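Local coordinates for sugar ABC transporter substrate-binding protein, BlMnBP1 (Bifidobacterium animalis subsp. lactis ATCC 27673, PDB 6I5R) that binds mannobiose and probably delivers beta-manno-oligosaccharides to the membrane components of an ABC sugar importer, at residues A[52-57]-A[352-357]; A[60-65]-A[341-346]; A[242-247]-A[430-435]; A[415-418]-A[422-425]. All coordinates share one frame; numbering follows the deposited sequence.

Interaction 1 (A[52-57]-A[352-357]); sequences DTYPGK and KNEGGI
Y54 OH meets the carboxylate of E354 in a lobe of this extracellular solute-binding-protein fold, where the loop ahead of helix 59-69 faces the end of short helix 350-353. The tight part is one hydrogen bond: Y54 OH donates to E354 OE2 at 2.8 Å, taking the syn lone pair, with ring and carboxylate planes 30° apart. Y54 CG lies anti to the backbone N (chi1 -176°), which sends the ring across to E354, and the E354 chain folds at CB-CG (chi2 -65°) to bring its acid group forward. Both residues are buried. R46, a residue of the glycan pocket, makes a salt bridge to E354 OE1 and a weak hydrogen bond to Y54 OH, which sets the pair in the second shell of the sugar pocket, consistent with a part in holding R46.

Towards K57 the contact is looser and watery. The aliphatic K57 CD rests 3.7 Å from N353 ND2, while the ammonium turns off to S61 and D65 and the N353 amide bonds Y62. Two waters occupy the intervening layer. One lies 2.8 Å from K57 O and near E354 OE2; the other accepts from K57 N at 3.3 Å and lies 3.1 Å from E354 OE2.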
loop_
_atom_site.group_PDB
_atom_site.type_symbol
_atom_site.label_atom_id
_atom_site.label_comp_id
_atom_site.label_asym_id
_atom_site.label_seq_id
_atom_site.Cartn_x
_atom_site.Cartn_y
_atom_site.Cartn_z
ATOM N N ASP A 52 -3.544 3.534 -23.735
ATOM C CA ASP A 52 -3.158 2.516 -24.702
ATOM C C ASP A 52 -1.662 2.256 -24.702
ATOM O O ASP A 52 -1.238 1.191 -25.151
ATOM C CB ASP A 52 -3.555 2.919 -26.126
ATOM C CG ASP A 52 -5.043 3.024 -26.323
ATOM O OD1 ASP A 52 -5.811 2.550 -25.462
ATOM O OD2 ASP A 52 -5.437 3.596 -27.360
ATOM N N THR A 53 -0.847 3.198 -24.243
ATOM C CA THR A 53 0.603 3.020 -24.284
ATOM C C THR A 53 1.178 2.443 -22.998
ATOM O O THR A 53 2.401 2.465 -22.807
ATOM C CB THR A 53 1.295 4.347 -24.574
ATOM O OG1 THR A 53 0.875 5.315 -23.603
ATOM C CG2 THR A 53 0.977 4.832 -26.001
ATOM N N TYR A 54 0.345 1.959 -22.098
ATOM C CA TYR A 54 0.869 1.285 -20.936
ATOM C C TYR A 54 1.867 0.200 -21.341
ATOM O O TYR A 54 1.514 -0.710 -22.101
ATOM C CB TYR A 54 -0.267 0.675 -20.151
ATOM C CG TYR A 54 0.198 0.049 -18.884
ATOM C CD1 TYR A 54 0.908 0.797 -17.931
ATOM C CD2 TYR A 54 -0.026 -1.283 -18.628
ATOM C CE1 TYR A 54 1.328 0.229 -16.750
ATOM C CE2 TYR A 54 0.406 -1.859 -17.457
ATOM C CZ TYR A 54 1.070 -1.098 -16.513
ATOM O OH TYR A 54 1.491 -1.684 -15.328
ATOM N N PRO A 55 3.111 0.252 -20.859
ATOM C CA PRO A 55 4.090 -0.788 -21.238
ATOM C C PRO A 55 3.671 -2.227 -20.903
ATOM O O PRO A 55 4.282 -3.179 -21.435
ATOM C CB PRO A 55 5.365 -0.377 -20.468
ATOM C CG PRO A 55 4.938 0.694 -19.517
ATOM C CD PRO A 55 3.745 1.365 -20.138
ATOM N N GLY A 56 2.650 -2.436 -20.082
ATOM C CA GLY A 56 2.228 -3.787 -19.740
ATOM C C GLY A 56 0.830 -4.135 -20.225
ATOM O O GLY A 56 0.370 -3.606 -21.242
ATOM N N LYS A 57 0.138 -5.028 -19.515
ATOM C CA LYS A 57 -1.254 -5.363 -19.823
ATOM C C LYS A 57 -2.171 -4.298 -19.225
ATOM O O LYS A 57 -2.268 -4.172 -18.002
ATOM C CB LYS A 57 -1.581 -6.750 -19.278
ATOM C CG LYS A 57 -2.876 -7.380 -19.766
ATOM C CD LYS A 57 -3.012 -8.771 -19.161
ATOM C CE LYS A 57 -4.343 -9.405 -19.530
ATOM N NZ LYS A 57 -4.540 -9.415 -20.996
ATOM N N LYS A 352 0.065 -11.435 -10.930
ATOM C CA LYS A 352 1.267 -11.918 -11.611
ATOM C C LYS A 352 1.898 -10.826 -12.474
ATOM O O LYS A 352 3.122 -10.789 -12.636
ATOM C CB LYS A 352 0.917 -13.174 -12.429
ATOM C CG LYS A 352 2.030 -13.771 -13.244
ATOM C CD LYS A 352 1.632 -15.156 -13.832
ATOM C CE LYS A 352 0.566 -15.055 -14.916
ATOM N NZ LYS A 352 1.179 -14.563 -16.210
ATOM N N ASN A 353 1.091 -9.891 -12.969
ATOM C CA ASN A 353 1.579 -8.925 -13.957
ATOM C C ASN A 353 2.122 -7.654 -13.343
ATOM O O ASN A 353 3.079 -7.063 -13.863
ATOM C CB ASN A 353 0.449 -8.642 -14.937
ATOM C CG ASN A 353 0.175 -9.817 -15.787
ATOM O OD1 ASN A 353 1.077 -10.628 -15.991
ATOM N ND2 ASN A 353 -1.055 -9.958 -16.274
ATOM N N GLU A 354 1.560 -7.247 -12.224
ATOM C CA GLU A 354 1.970 -6.063 -11.507
ATOM C C GLU A 354 2.936 -6.396 -10.395
ATOM O O GLU A 354 3.085 -5.608 -9.457
ATOM C CB GLU A 354 0.720 -5.362 -10.983
ATOM C CG GLU A 354 -0.189 -4.939 -12.109
ATOM C CD GLU A 354 0.455 -3.897 -12.995
ATOM O OE1 GLU A 354 1.057 -2.946 -12.458
ATOM O OE2 GLU A 354 0.355 -4.032 -14.240
ATOM N N GLY A 355 3.568 -7.562 -10.470
ATOM C CA GLY A 355 4.623 -7.902 -9.538
ATOM C C GLY A 355 4.183 -8.108 -8.111
ATOM O O GLY A 355 4.938 -7.800 -7.196
ATOM N N GLY A 356 2.973 -8.623 -7.890
ATOM C CA GLY A 356 2.469 -8.833 -6.558
ATOM C C GLY A 356 2.068 -10.274 -6.279
ATOM O O GLY A 356 2.065 -11.139 -7.156
ATOM N N ILE A 357 1.651 -10.476 -5.043
ATOM C CA ILE A 357 1.325 -11.823 -4.544
ATOM C C ILE A 357 -0.134 -12.084 -4.832
ATOM O O ILE A 357 -1.002 -11.285 -4.439
ATOM C CB ILE A 357 1.629 -11.922 -3.044
ATOM C CG1 ILE A 357 3.137 -11.832 -2.826
ATOM C CG2 ILE A 357 1.024 -13.190 -2.458
ATOM C CD1 ILE A 357 3.455 -11.244 -1.477
HETATM O O HOH W 1 -1.107 -5.416 -15.731
HETATM O O HOH W 2 1.438 -5.775 -16.623
#

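Interaction 2 (A[60-65]-A[341-346]); sequences KSYIED and VKWMTE
Y62 and M344 mark the closest backbone approach between 60-65 of helix 59-69 and 341-346 of helix 331-346, their CA atoms 8.4 Å apart, with D65 and W343 following at 9.9 Å; no hydrogen bond joins the segments, and side chains fill the gap. W343 does most of the filling. Its CG is anti to the backbone N (chi1 -176°), and the indole reaches over with the far end of its six-membered ring. There W343 CH2 comes to 3.3 Å from the carbonyl oxygen Y62 O, and W343 CZ2 packs 3.7 Å from D65 CB; both partners meet the indole obliquely. The same CH2 lies near the plane of the Y62 ring, at its edge, 4.4 Å from Y62 CD1. M344 adds a Met-aromatic contact: its SD is 5.3 Å from the centroid of the Y62 ring and 35° off the normal, an oblique approach made by the curled end of the side chain. The polar ends of Y62 and D65 find their partners outside the two segments, in N353 and K57. Around this helix-helix packing, F66 meets W343 edge-to-face, F350 of helix 350-353 touches both Y62 and M344, Y323 of strand 314-325 lies against M344, and I63 packs on strand 73-79.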
loop_
_atom_site.group_PDB
_atom_site.type_symbol
_atom_site.label_atom_id
_atom_site.label_comp_id
_atom_site.label_asym_id
_atom_site.label_seq_id
_atom_site.Cartn_x
_atom_site.Cartn_y
_atom_site.Cartn_z
ATOM N N LYS A 60 -7.897 -2.208 -20.744
ATOM C CA LYS A 60 -8.666 -2.671 -21.893
ATOM C C LYS A 60 -8.394 -4.135 -22.174
ATOM O O LYS A 60 -9.311 -4.888 -22.544
ATOM C CB LYS A 60 -8.331 -1.862 -23.140
ATOM C CG LYS A 60 -8.944 -0.497 -23.255
ATOM C CD LYS A 60 -8.536 0.092 -24.587
ATOM C CE LYS A 60 -9.372 1.284 -24.965
ATOM N NZ LYS A 60 -9.400 2.297 -23.897
ATOM N N SER A 61 -7.133 -4.550 -22.020
ATOM C CA SER A 61 -6.741 -5.937 -22.265
ATOM C C SER A 61 -7.367 -6.883 -21.246
ATOM O O SER A 61 -7.813 -7.988 -21.605
ATOM C CB SER A 61 -5.219 -6.056 -22.245
ATOM O OG SER A 61 -4.804 -7.377 -22.544
ATOM N N TYR A 62 -7.387 -6.483 -19.964
ATOM C CA TYR A 62 -8.056 -7.290 -18.955
ATOM C C TYR A 62 -9.552 -7.381 -19.239
ATOM O O TYR A 62 -10.152 -8.461 -19.150
ATOM C CB TYR A 62 -7.858 -6.698 -17.559
ATOM C CG TYR A 62 -6.513 -6.942 -16.972
ATOM C CD1 TYR A 62 -6.172 -8.196 -16.508
ATOM C CD2 TYR A 62 -5.580 -5.915 -16.860
ATOM C CE1 TYR A 62 -4.921 -8.430 -15.973
ATOM C CE2 TYR A 62 -4.351 -6.129 -16.296
ATOM C CZ TYR A 62 -4.019 -7.395 -15.867
ATOM O OH TYR A 62 -2.781 -7.640 -15.327
ATOM N N ILE A 63 -10.176 -6.252 -19.577
ATOM C CA ILE A 63 -11.617 -6.266 -19.772
ATOM C C ILE A 63 -11.968 -7.107 -20.984
ATOM O O ILE A 63 -12.970 -7.832 -20.990
ATOM C CB ILE A 63 -12.161 -4.837 -19.873
ATOM C CG1 ILE A 63 -11.896 -4.152 -18.528
ATOM C CG2 ILE A 63 -13.664 -4.874 -20.251
ATOM C CD1 ILE A 63 -11.986 -2.670 -18.531
ATOM N N GLU A 64 -11.147 -7.031 -22.027
ATOM C CA GLU A 64 -11.325 -7.919 -23.170
ATOM C C GLU A 64 -11.280 -9.387 -22.744
ATOM O O GLU A 64 -12.125 -10.194 -23.159
ATOM C CB GLU A 64 -10.243 -7.608 -24.198
ATOM C CG GLU A 64 -10.179 -8.570 -25.313
ATOM C CD GLU A 64 -9.084 -8.213 -26.277
ATOM O OE1 GLU A 64 -9.290 -7.244 -27.030
ATOM O OE2 GLU A 64 -8.012 -8.876 -26.281
ATOM N N ASP A 65 -10.276 -9.762 -21.949
ATOM C CA ASP A 65 -10.189 -11.139 -21.478
ATOM C C ASP A 65 -11.419 -11.514 -20.666
ATOM O O ASP A 65 -11.983 -12.596 -20.840
ATOM C CB ASP A 65 -8.932 -11.352 -20.644
ATOM C CG ASP A 65 -7.686 -11.292 -21.469
ATOM O OD1 ASP A 65 -7.765 -11.527 -22.694
ATOM O OD2 ASP A 65 -6.615 -11.017 -20.919
ATOM N N VAL A 341 -14.978 -8.834 -9.749
ATOM C CA VAL A 341 -13.944 -8.889 -8.715
ATOM C C VAL A 341 -13.392 -10.303 -8.594
ATOM O O VAL A 341 -12.179 -10.518 -8.494
ATOM C CB VAL A 341 -14.500 -8.389 -7.369
ATOM C CG1 VAL A 341 -13.534 -8.713 -6.240
ATOM C CG2 VAL A 341 -14.761 -6.905 -7.420
ATOM N N LYS A 342 -14.265 -11.299 -8.579
ATOM C CA LYS A 342 -13.756 -12.653 -8.451
ATOM C C LYS A 342 -12.927 -13.034 -9.669
ATOM O O LYS A 342 -11.910 -13.730 -9.543
ATOM C CB LYS A 342 -14.900 -13.646 -8.256
ATOM C CG LYS A 342 -14.428 -15.066 -7.930
ATOM C CD LYS A 342 -15.538 -15.900 -7.266
ATOM C CE LYS A 342 -15.023 -17.214 -6.711
ATOM N NZ LYS A 342 -16.105 -17.974 -6.013
ATOM N N TRP A 343 -13.347 -12.586 -10.855
ATOM C CA TRP A 343 -12.557 -12.826 -12.058
ATOM C C TRP A 343 -11.196 -12.151 -11.931
ATOM O O TRP A 343 -10.157 -12.743 -12.251
ATOM C CB TRP A 343 -13.300 -12.337 -13.327
ATOM C CG TRP A 343 -12.508 -12.683 -14.572
ATOM C CD1 TRP A 343 -12.492 -13.883 -15.225
ATOM C CD2 TRP A 343 -11.551 -11.858 -15.238
ATOM N NE1 TRP A 343 -11.612 -13.839 -16.273
ATOM C CE2 TRP A 343 -11.024 -12.604 -16.307
ATOM C CE3 TRP A 343 -11.111 -10.544 -15.055
ATOM C CZ2 TRP A 343 -10.040 -12.098 -17.164
ATOM C CZ3 TRP A 343 -10.154 -10.028 -15.931
ATOM C CH2 TRP A 343 -9.627 -10.808 -16.963
ATOM N N MET A 344 -11.190 -10.888 -11.497
ATOM C CA MET A 344 -9.923 -10.208 -11.259
ATOM C C MET A 344 -9.050 -11.011 -10.304
ATOM O O MET A 344 -7.849 -11.185 -10.537
ATOM C CB MET A 344 -10.176 -8.810 -10.700
ATOM C CG MET A 344 -10.590 -7.771 -11.734
ATOM S SD MET A 344 -9.446 -7.581 -13.121
ATOM C CE MET A 344 -7.877 -7.141 -12.314
ATOM N N THR A 345 -9.645 -11.525 -9.226
ATOM C CA THR A 345 -8.873 -12.213 -8.199
ATOM C C THR A 345 -8.359 -13.559 -8.684
ATOM O O THR A 345 -7.182 -13.873 -8.514
ATOM C CB THR A 345 -9.718 -12.399 -6.935
ATOM O OG1 THR A 345 -10.153 -11.121 -6.473
ATOM C CG2 THR A 345 -8.903 -13.072 -5.847
ATOM N N GLU A 346 -9.222 -14.369 -9.301
ATOM C CA GLU A 346 -8.874 -15.757 -9.571
ATOM C C GLU A 346 -8.327 -15.981 -10.965
ATOM O O GLU A 346 -7.501 -16.886 -11.142
ATOM C CB GLU A 346 -10.086 -16.666 -9.384
ATOM C CG GLU A 346 -10.694 -16.574 -8.019
ATOM C CD GLU A 346 -11.393 -17.842 -7.618
ATOM O OE1 GLU A 346 -11.633 -18.731 -8.496
ATOM O OE2 GLU A 346 -11.679 -17.971 -6.400
#

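Interaction 3 (A[242-247]-A[430-435]); sequences AVYKTL and DEWNQK. With ZN (zinc ion), chain E.
W432 presents the edge of its indole to the face of Y244, a T-shaped aromatic pair joining helix 239-252 to the C-terminal helix 425-443 of this solute-binding protein. The ring planes stand at 72°, and the Y244 centroid is 4.8 Å from that of the W432 six-membered ring. W432 CZ3 is the leading atom, 3.5 Å from Y244 CZ and displaced toward the rim of the tyrosine ring, while CH2 follows over the CE1 side. The CA atoms of Y244 and W432 are 11.6 Å from each other, so between 242-247 and 430-435 these two rings alone bridge the gap; nearer the start of helix 425-443, M429 also touches Y244. In both residues CG is anti to the carbonyl carbon (chi1 near -60°), which directs each ring into the gap.

In the next shell, Y244 OH bonds D204, and I411 and I414 of helix 409-420 pack on the tyrosine. F229 makes a further edge-to-face pair with W432. One position before the tryptophan, E431 stretches out to a zinc ion, bound by E431 OE2 at 2.0 Å, with OE1 longer at 2.6 Å, and by a water. K435, one turn on, shares that OE2 with the metal and places its NZ 3.6 Å from the zinc ion; in the salt bridge K435 NZ is 3.2 Å from E431 OE2 and approaches from above the carboxylate plane, 46° out of it.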
loop_
_atom_site.group_PDB
_atom_site.type_symbol
_atom_site.label_atom_id
_atom_site.label_comp_id
_atom_site.label_asym_id
_atom_site.label_seq_id
_atom_site.Cartn_x
_atom_site.Cartn_y
_atom_site.Cartn_z
ATOM N N ALA A 242 12.411 4.845 14.271
ATOM C CA ALA A 242 13.553 4.651 13.393
ATOM C C ALA A 242 13.168 4.842 11.940
ATOM O O ALA A 242 14.028 5.155 11.109
ATOM C CB ALA A 242 14.159 3.267 13.597
ATOM N N VAL A 243 11.901 4.597 11.602
ATOM C CA VAL A 243 11.458 4.754 10.225
ATOM C C VAL A 243 11.395 6.223 9.861
ATOM O O VAL A 243 11.961 6.661 8.857
ATOM C CB VAL A 243 10.089 4.082 10.034
ATOM C CG1 VAL A 243 9.524 4.357 8.641
ATOM C CG2 VAL A 243 10.190 2.602 10.295
ATOM N N TYR A 244 10.691 7.002 10.671
ATOM C CA TYR A 244 10.534 8.416 10.371
ATOM C C TYR A 244 11.849 9.157 10.465
ATOM O O TYR A 244 12.059 10.105 9.713
ATOM C CB TYR A 244 9.515 9.044 11.317
ATOM C CG TYR A 244 8.130 8.425 11.182
ATOM C CD1 TYR A 244 7.451 8.466 9.974
ATOM C CD2 TYR A 244 7.533 7.785 12.241
ATOM C CE1 TYR A 244 6.202 7.893 9.847
ATOM C CE2 TYR A 244 6.297 7.200 12.116
ATOM C CZ TYR A 244 5.630 7.278 10.925
ATOM O OH TYR A 244 4.369 6.703 10.834
ATOM N N LYS A 245 12.732 8.741 11.379
ATOM C CA LYS A 245 14.058 9.343 11.446
ATOM C C LYS A 245 14.887 8.996 10.212
ATOM O O LYS A 245 15.783 9.750 9.840
ATOM C CB LYS A 245 14.776 8.884 12.715
ATOM C CG LYS A 245 16.198 9.417 12.874
ATOM C CD LYS A 245 16.732 8.990 14.241
ATOM C CE LYS A 245 17.908 9.885 14.714
ATOM N NZ LYS A 245 19.089 9.714 13.822
ATOM N N THR A 246 14.634 7.853 9.590
ATOM C CA THR A 246 15.303 7.561 8.326
ATOM C C THR A 246 15.003 8.639 7.298
ATOM O O THR A 246 15.910 9.164 6.639
ATOM C CB THR A 246 14.868 6.196 7.808
ATOM O OG1 THR A 246 15.351 5.169 8.690
ATOM C CG2 THR A 246 15.416 5.973 6.405
ATOM N N LEU A 247 13.726 8.974 7.131
ATOM C CA LEU A 247 13.378 10.028 6.185
ATOM C C LEU A 247 13.959 11.362 6.636
ATOM O O LEU A 247 14.556 12.093 5.839
ATOM C CB LEU A 247 11.865 10.142 6.038
ATOM C CG LEU A 247 11.396 11.307 5.186
ATOM C CD1 LEU A 247 11.853 11.202 3.768
ATOM C CD2 LEU A 247 9.862 11.343 5.231
ATOM N N ASP A 430 7.459 13.821 19.333
ATOM C CA ASP A 430 6.798 14.224 20.566
ATOM C C ASP A 430 5.449 14.867 20.283
ATOM O O ASP A 430 4.477 14.589 20.990
ATOM C CB ASP A 430 7.685 15.183 21.370
ATOM C CG ASP A 430 7.088 15.541 22.713
ATOM O OD1 ASP A 430 6.678 14.621 23.464
ATOM O OD2 ASP A 430 7.053 16.743 23.016
ATOM N N GLU A 431 5.364 15.726 19.260
ATOM C CA GLU A 431 4.062 16.292 18.889
ATOM C C GLU A 431 3.060 15.191 18.557
ATOM O O GLU A 431 1.925 15.196 19.047
ATOM C CB GLU A 431 4.190 17.257 17.707
ATOM C CG GLU A 431 2.905 18.070 17.464
ATOM C CD GLU A 431 2.813 18.708 16.081
ATOM O OE1 GLU A 431 3.693 18.542 15.196
ATOM O OE2 GLU A 431 1.816 19.417 15.856
ATOM N N TRP A 432 3.455 14.241 17.711
ATOM C CA TRP A 432 2.543 13.149 17.387
ATOM C C TRP A 432 2.165 12.342 18.630
ATOM O O TRP A 432 1.014 11.940 18.784
ATOM C CB TRP A 432 3.160 12.218 16.340
ATOM C CG TRP A 432 3.526 12.802 15.010
ATOM C CD1 TRP A 432 3.591 14.119 14.655
ATOM C CD2 TRP A 432 3.891 12.054 13.836
ATOM N NE1 TRP A 432 3.976 14.227 13.341
ATOM C CE2 TRP A 432 4.177 12.981 12.819
ATOM C CE3 TRP A 432 4.021 10.686 13.560
ATOM C CZ2 TRP A 432 4.578 12.587 11.549
ATOM C CZ3 TRP A 432 4.413 10.295 12.307
ATOM C CH2 TRP A 432 4.688 11.237 11.312
ATOM N N ASN A 433 3.133 12.037 19.497
ATOM C CA ASN A 433 2.832 11.218 20.666
ATOM C C ASN A 433 1.752 11.854 21.534
ATOM O O ASN A 433 0.912 11.152 22.101
ATOM C CB ASN A 433 4.100 10.985 21.494
ATOM C CG ASN A 433 4.943 9.866 20.941
ATOM O OD1 ASN A 433 4.419 8.915 20.366
ATOM N ND2 ASN A 433 6.257 9.961 21.121
ATOM N N GLN A 434 1.789 13.181 21.701
ATOM C CA GLN A 434 0.831 13.831 22.595
ATOM C C GLN A 434 -0.587 13.762 22.022
ATOM O O GLN A 434 -1.559 13.508 22.756
ATOM C CB GLN A 434 1.305 15.272 22.864
ATOM C CG GLN A 434 2.537 15.291 23.769
ATOM C CD GLN A 434 3.453 16.510 23.649
ATOM O OE1 GLN A 434 3.235 17.413 22.832
ATOM N NE2 GLN A 434 4.500 16.521 24.471
ATOM N N LYS A 435 -0.717 13.904 20.702
ATOM C CA LYS A 435 -2.018 13.762 20.062
ATOM C C LYS A 435 -2.485 12.317 20.101
ATOM O O LYS A 435 -3.667 12.047 20.351
ATOM C CB LYS A 435 -1.968 14.261 18.618
ATOM C CG LYS A 435 -1.781 15.787 18.531
ATOM C CD LYS A 435 -1.739 16.342 17.120
ATOM C CE LYS A 435 -1.497 17.859 17.154
ATOM N NZ LYS A 435 -1.255 18.424 15.787
HETATM ZN ZN ZN E . 1.594 19.490 13.890
HETATM O O HOH W 3 -0.321 20.308 13.695
#

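Interaction 4 (A[415-418]-A[422-425])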
loop_
_atom_site.group_PDB
_atom_site.type_symbol
_atom_site.label_atom_id
_atom_site.label_comp_id
_atom_site.label_asym_id
_atom_site.label_seq_id
_atom_site.Cartn_x
_atom_site.Cartn_y
_atom_site.Cartn_z
ATOM N N VAL A 415 9.674 16.258 6.082
ATOM C CA VAL A 415 10.596 16.737 5.052
ATOM C C VAL A 415 10.826 18.231 5.208
ATOM O O VAL A 415 11.956 18.723 5.122
ATOM C CB VAL A 415 10.050 16.403 3.650
ATOM C CG1 VAL A 415 10.911 17.050 2.539
ATOM C CG2 VAL A 415 9.949 14.906 3.454
ATOM N N VAL A 416 9.747 18.979 5.408
ATOM C CA VAL A 416 9.860 20.427 5.531
ATOM C C VAL A 416 10.719 20.775 6.735
ATOM O O VAL A 416 11.597 21.637 6.664
ATOM C CB VAL A 416 8.467 21.078 5.658
ATOM C CG1 VAL A 416 8.626 22.507 6.036
ATOM C CG2 VAL A 416 7.674 20.971 4.384
ATOM N N ASP A 417 10.439 20.132 7.880
ATOM C CA ASP A 417 11.116 20.485 9.127
ATOM C C ASP A 417 12.584 20.108 9.060
ATOM O O ASP A 417 13.457 20.864 9.520
ATOM C CB ASP A 417 10.434 19.802 10.330
ATOM C CG ASP A 417 9.075 20.367 10.633
ATOM O OD1 ASP A 417 8.642 21.256 9.887
ATOM O OD2 ASP A 417 8.417 19.902 11.583
ATOM N N ALA A 418 12.879 18.965 8.434
ATOM C CA ALA A 418 14.253 18.513 8.331
ATOM C C ALA A 418 15.042 19.391 7.371
ATOM O O ALA A 418 16.207 19.708 7.639
ATOM C CB ALA A 418 14.275 17.049 7.898
ATOM N N THR A 422 13.776 23.389 11.375
ATOM C CA THR A 422 12.877 24.041 12.322
ATOM C C THR A 422 12.684 23.202 13.574
ATOM O O THR A 422 12.435 23.745 14.654
ATOM C CB THR A 422 11.527 24.325 11.663
ATOM O OG1 THR A 422 10.920 23.102 11.252
ATOM C CG2 THR A 422 11.706 25.223 10.478
ATOM N N ARG A 423 12.795 21.886 13.440
ATOM C CA ARG A 423 12.497 20.946 14.506
ATOM C C ARG A 423 13.371 19.727 14.313
ATOM O O ARG A 423 13.682 19.368 13.176
ATOM C CB ARG A 423 11.049 20.449 14.505
ATOM C CG ARG A 423 10.025 21.428 14.995
ATOM C CD ARG A 423 8.745 20.722 15.429
ATOM N NE ARG A 423 7.935 20.233 14.315
ATOM C CZ ARG A 423 6.784 19.597 14.495
ATOM N NH1 ARG A 423 6.354 19.380 15.722
ATOM N NH2 ARG A 423 6.075 19.170 13.462
ATOM N N THR A 424 13.703 19.063 15.416
ATOM C CA THR A 424 14.361 17.761 15.377
ATOM C C THR A 424 13.327 16.647 15.197
ATOM O O THR A 424 12.129 16.839 15.420
ATOM C CB THR A 424 15.134 17.479 16.663
ATOM O OG1 THR A 424 14.208 17.350 17.750
ATOM C CG2 THR A 424 16.162 18.582 16.935
ATOM N N ILE A 425 13.799 15.455 14.820
ATOM C CA ILE A 425 12.842 14.359 14.700
ATOM C C ILE A 425 12.213 14.074 16.057
ATOM O O ILE A 425 11.031 13.714 16.141
ATOM C CB ILE A 425 13.498 13.105 14.094
ATOM C CG1 ILE A 425 12.431 12.047 13.785
ATOM C CG2 ILE A 425 14.523 12.487 15.053
ATOM C CD1 ILE A 425 11.361 12.484 12.790
#
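D417 carries this contact with T422 and R423, and the two residues before it on helix 409-420 prepare the setting. V415 turns its side chain to L247 and to F194 and Y260, and V416 also packs on F194 and Y260, so this face of the helix packs on helix 239-252 and neighbouring loops. At D417 the chain turns to its own continuation. The backbone D417 O accepts from T422 N at 3.1 Å, in the carbonyl plane and on a lone pair, with an N-H...O angle of 143°. The bond runs from residue i+5 to i, one residue wider than the helical i+4 pattern, at the end of the helix, and the CA atoms of the pair are 5.1 Å apart.

The arrangement is a helix-loop-helix connection: helix 409-420 ends, a short linker follows, and T424 takes the N-cap position of helix 425-443. A salt bridge braces the turn. R423 grips D417 OD2 side-on with two nitrogens, NE at 2.8 Å and NH2 at 3.1 Å from that single oxygen. The acceptor lies close to the guanidinium plane, but the carboxylate is turned 67° against it; NE meets OD2 from above the carboxylate plane, whereas NH2 arrives nearly along the C-O direction. A bend in the arginine chain at chi3 (-74°) brings its NE edge round to D417. Further salt bridges run from R423 NH2 to D413 and from NH1 to E431. The other carboxylate oxygen, D417 OD1, lies 3.2 Å from T422 OG1. After D417, A418 points its CB away from 422-425 and packs on Y248.

The four contacts form two clusters on opposite sides of the chain's centre. Interactions 1 and 2 have centres 13 Å apart and touch through the salt bridge K57 NZ - D65 OD2 at 2.6 Å and the probable hydrogen bond N353 ND2 - Y62 OH at 3.0 Å. Interactions 3 and 4, 11 Å apart between centres, join through E431 OE1 - R423 NH1 at 2.8 Å, tying the zinc-binding glutamate to the turn between helices 409-420 and 425-443. Interactions 1 and 3 are about 19 Å apart at their nearest atoms. The Y54 side chain of interaction 1 lies about 7 Å from a mannose unit of the bound mannobiose, the Y62 side chain about 12 Å.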